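Local coordinates for protein 3-dehydroshikimate dehydratase (Pseudomonas putida, PDB 5HMQ) that converts 3-dehydroshikimate to protocatechuate with a divalent metal ion, in a dehydratase barrel fused to a hydroxyphenylpyruvate dioxygenase-like domain, at residues G297-E302 against A368-D373. Sequence-based numbering, arbitrary orientation.
Sequences GVEFLE and ALRVKD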
ATOM      1  N   GLY C 297      23.067   6.256  21.875  1.00 51.68           N
ATOM      2  CA  GLY C 297      22.338   7.339  21.245  1.00 52.52           C
ATOM      3  C   GLY C 297      22.753   7.587  19.804  1.00 50.69           C
ATOM      4  O   GLY C 297      23.401   6.764  19.147  1.00 47.14           O
ATOM      5  N   VAL C 298      22.354   8.755  19.309  1.00 50.61           N
ATOM      6  CA  VAL C 298      22.594   9.154  17.927  1.00 48.92           C
ATOM      7  C   VAL C 298      23.919   9.900  17.845  1.00 50.94           C
ATOM      8  O   VAL C 298      24.161  10.841  18.610  1.00 50.79           O
ATOM      9  CB  VAL C 298      21.441  10.025  17.401  1.00 47.61           C
ATOM     10  CG1 VAL C 298      21.772  10.568  16.020  1.00 45.51           C
ATOM     11  CG2 VAL C 298      20.144   9.233  17.374  1.00 45.64           C
ATOM     12  N   GLU C 299      24.781   9.479  16.915  1.00 53.02           N
ATOM     13  CA  GLU C 299      26.022  10.210  16.684  1.00 52.08           C
ATOM     14  C   GLU C 299      25.761  11.516  15.942  1.00 50.92           C
ATOM     15  O   GLU C 299      26.199  12.586  16.381  1.00 50.63           O
ATOM     16  CB  GLU C 299      27.020   9.342  15.919  1.00 50.64           C
ATOM     17  CG  GLU C 299      28.317  10.065  15.597  1.00 52.23           C
ATOM     18  CD  GLU C 299      28.963  10.689  16.820  1.00 53.18           C
ATOM     19  OE1 GLU C 299      29.102   9.994  17.848  1.00 55.12           O
ATOM     20  OE2 GLU C 299      29.320  11.883  16.754  1.00 53.02           O
ATOM     21  N   PHE C 300      25.058  11.452  14.813  1.00 48.26           N
ATOM     22  CA  PHE C 300      24.635  12.675  14.147  1.00 48.38           C
ATOM     23  C   PHE C 300      23.430  12.394  13.261  1.00 49.55           C
ATOM     24  O   PHE C 300      23.155  11.251  12.888  1.00 50.12           O
ATOM     25  CB  PHE C 300      25.773  13.320  13.335  1.00 48.91           C
ATOM     26  CG  PHE C 300      26.302  12.471  12.204  1.00 49.53           C
ATOM     27  CD1 PHE C 300      25.609  12.360  11.005  1.00 48.17           C
ATOM     28  CD2 PHE C 300      27.523  11.827  12.323  1.00 48.32           C
ATOM     29  CE1 PHE C 300      26.106  11.593   9.969  1.00 47.38           C
ATOM     30  CE2 PHE C 300      28.029  11.065  11.287  1.00 48.69           C
ATOM     31  CZ  PHE C 300      27.318  10.944  10.109  1.00 46.19           C
ATOM     32  N   LEU C 301      22.711  13.466  12.946  1.00 46.69           N
ATOM     33  CA  LEU C 301      21.648  13.457  11.955  1.00 46.14           C
ATOM     34  C   LEU C 301      22.163  14.109  10.681  1.00 45.69           C
ATOM     35  O   LEU C 301      22.853  15.132  10.734  1.00 47.58           O
ATOM     36  CB  LEU C 301      20.414  14.206  12.465  1.00 45.45           C
ATOM     37  CG  LEU C 301      19.766  13.720  13.764  1.00 46.19           C
ATOM     38  CD1 LEU C 301      18.571  14.590  14.122  1.00 46.55           C
ATOM     39  CD2 LEU C 301      19.343  12.265  13.647  1.00 45.73           C
ATOM     40  N   GLU C 302      21.853  13.502   9.539  1.00 44.90           N
ATOM     41  CA  GLU C 302      22.243  14.029   8.236  1.00 45.05           C
ATOM     42  C   GLU C 302      20.988  14.424   7.466  1.00 45.54           C
ATOM     43  O   GLU C 302      20.135  13.576   7.186  1.00 45.48           O
ATOM     44  CB  GLU C 302      23.061  13.009   7.443  1.00 43.18           C
ATOM     45  CG  GLU C 302      23.563  13.540   6.106  1.00 46.93           C
ATOM     46  CD  GLU C 302      24.333  12.507   5.300  1.00 49.84           C
ATOM     47  OE1 GLU C 302      24.487  11.362   5.777  1.00 48.95           O
ATOM     48  OE2 GLU C 302      24.782  12.841   4.183  1.00 51.41           O
ATOM     49  N   ALA C 368      23.452   8.552  11.890  1.00 48.05           N
ATOM     50  CA  ALA C 368      24.586   7.828  12.446  1.00 47.06           C
ATOM     51  C   ALA C 368      24.271   7.431  13.881  1.00 48.99           C
ATOM     52  O   ALA C 368      23.919   8.283  14.707  1.00 49.57           O
ATOM     53  CB  ALA C 368      25.863   8.663  12.396  1.00 46.84           C
ATOM     54  N   LEU C 369      24.386   6.139  14.168  1.00 48.23           N
ATOM     55  CA  LEU C 369      24.133   5.608  15.497  1.00 48.44           C
ATOM     56  C   LEU C 369      25.457   5.351  16.204  1.00 49.95           C
ATOM     57  O   LEU C 369      26.414   4.859  15.593  1.00 48.48           O
ATOM     58  CB  LEU C 369      23.326   4.313  15.401  1.00 49.14           C
ATOM     59  CG  LEU C 369      22.133   4.319  14.454  1.00 49.81           C
ATOM     60  CD1 LEU C 369      21.637   2.889  14.267  1.00 50.33           C
ATOM     61  CD2 LEU C 369      21.011   5.236  14.956  1.00 50.61           C
ATOM     62  N   ARG C 370      25.505   5.666  17.498  1.00 50.36           N
ATOM     63  CA  ARG C 370      26.675   5.344  18.307  1.00 50.01           C
ATOM     64  C   ARG C 370      26.574   3.894  18.748  1.00 48.99           C
ATOM     65  O   ARG C 370      25.743   3.557  19.593  1.00 53.95           O
ATOM     66  CB  ARG C 370      26.779   6.267  19.513  1.00 53.44           C
ATOM     67  CG  ARG C 370      27.259   7.669  19.212  1.00 54.92           C
ATOM     68  CD  ARG C 370      27.850   8.304  20.455  1.00 56.82           C
ATOM     69  NE  ARG C 370      28.114   9.726  20.269  1.00 59.61           N
ATOM     70  CZ  ARG C 370      27.339  10.699  20.738  1.00 59.53           C
ATOM     71  NH1 ARG C 370      26.244  10.408  21.429  1.00 55.57           N
ATOM     72  NH2 ARG C 370      27.664  11.966  20.519  1.00 61.92           N
ATOM     73  N   VAL C 371      27.412   3.035  18.182  1.00 53.67           N
ATOM     74  CA  VAL C 371      27.419   1.617  18.512  1.00 57.52           C
ATOM     75  C   VAL C 371      28.738   1.281  19.192  1.00 56.88           C
ATOM     76  O   VAL C 371      29.795   1.804  18.814  1.00 55.41           O
ATOM     77  CB  VAL C 371      27.187   0.732  17.269  1.00 57.20           C
ATOM     78  CG1 VAL C 371      25.805   0.992  16.692  1.00 54.90           C
ATOM     79  CG2 VAL C 371      28.262   0.972  16.219  1.00 55.32           C
ATOM     80  N   LYS C 372      28.674   0.419  20.208  1.00 57.02           N
ATOM     81  CA  LYS C 372      29.884   0.021  20.918  1.00 59.45           C
ATOM     82  C   LYS C 372      30.707  -0.968  20.105  1.00 61.97           C
ATOM     83  O   LYS C 372      31.937  -0.854  20.042  1.00 63.10           O
ATOM     84  CB  LYS C 372      29.530  -0.574  22.278  1.00 62.11           C
ATOM     85  CG  LYS C 372      30.738  -0.983  23.093  1.00 65.71           C
ATOM     86  CD  LYS C 372      30.339  -1.363  24.502  1.00 67.62           C
ATOM     87  CE  LYS C 372      31.555  -1.562  25.379  1.00 68.35           C
ATOM     88  NZ  LYS C 372      31.229  -1.315  26.810  1.00 68.48           N
ATOM     89  N   ASP C 373      30.048  -1.939  19.482  1.00 58.70           N
ATOM     90  CA  ASP C 373      30.705  -2.965  18.677  1.00 59.76           C
ATOM     91  C   ASP C 373      30.237  -2.777  17.236  1.00 61.96           C
ATOM     92  O   ASP C 373      29.159  -3.245  16.857  1.00 63.47           O
ATOM     93  CB  ASP C 373      30.380  -4.359  19.208  1.00 55.32           C
ATOM     94  CG  ASP C 373      31.275  -5.435  18.623  1.00 56.36           C
ATOM     95  OD1 ASP C 373      31.904  -5.193  17.573  1.00 56.18           O
ATOM     96  OD2 ASP C 373      31.351  -6.529  19.223  1.00 57.93           O
TER
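Ala368 meets two consecutive residues of the antiparallel strand beside it, Glu299 and Phe300, and so marks a classic beta bulge. Its carbonyl oxygen accepts the amide of Glu299 (N to O 2.7 Å), which comes from above the carbonyl plane, and more weakly that of Phe300. In return Ala368 N donates to Phe300 O at 2.9 Å, closing a hydrogen-bonded pair. The methyl of Ala368 and the ring of Phe300 lie on the same side of the sheet: with CG held between the backbone N and the carbonyl carbon (chi1 62°), the ring folds over Ala368, whose CB sits 3.4 Å from the ring centroid, a CH-pi contact over the middle of the face.

On the other side of the bulge the register is offset by one: Val298 pairs with Leu369, and Arg370 N donates to Gly297 O at 2.9 Å. The side chains of Arg370 and Glu299 cross at about a right angle. Glu299 is bent at chi2 (53°), which brings OE1 to 2.6 Å from Arg370 NE; the salt bridge is short but weak as a hydrogen bond, bent to 126° at the hydrogen, and the carboxylate and guanidinium planes are nearly perpendicular. Val298 O lies over one face of the guanidinium, toward its rim. Both charged groups have further partners: Glu299 OE2 is hydrogen-bonded to Tyr424 OH, and Arg370 NH1 forms a salt bridge with Asp340.

Strands 295-304 and 363-371 are central neighbours in the mixed sheet of the first vicinal oxygen chelate (VOC) domain. Strand 341-346 flanks the former, its Asn342 and Val344 touching the Phe300 side chain, while strand 410-414 borders the latter and packs Tyr412 and Val414 on Ala368; after a two-residue link helix 374-383 begins, with Asp373 at its N-cap.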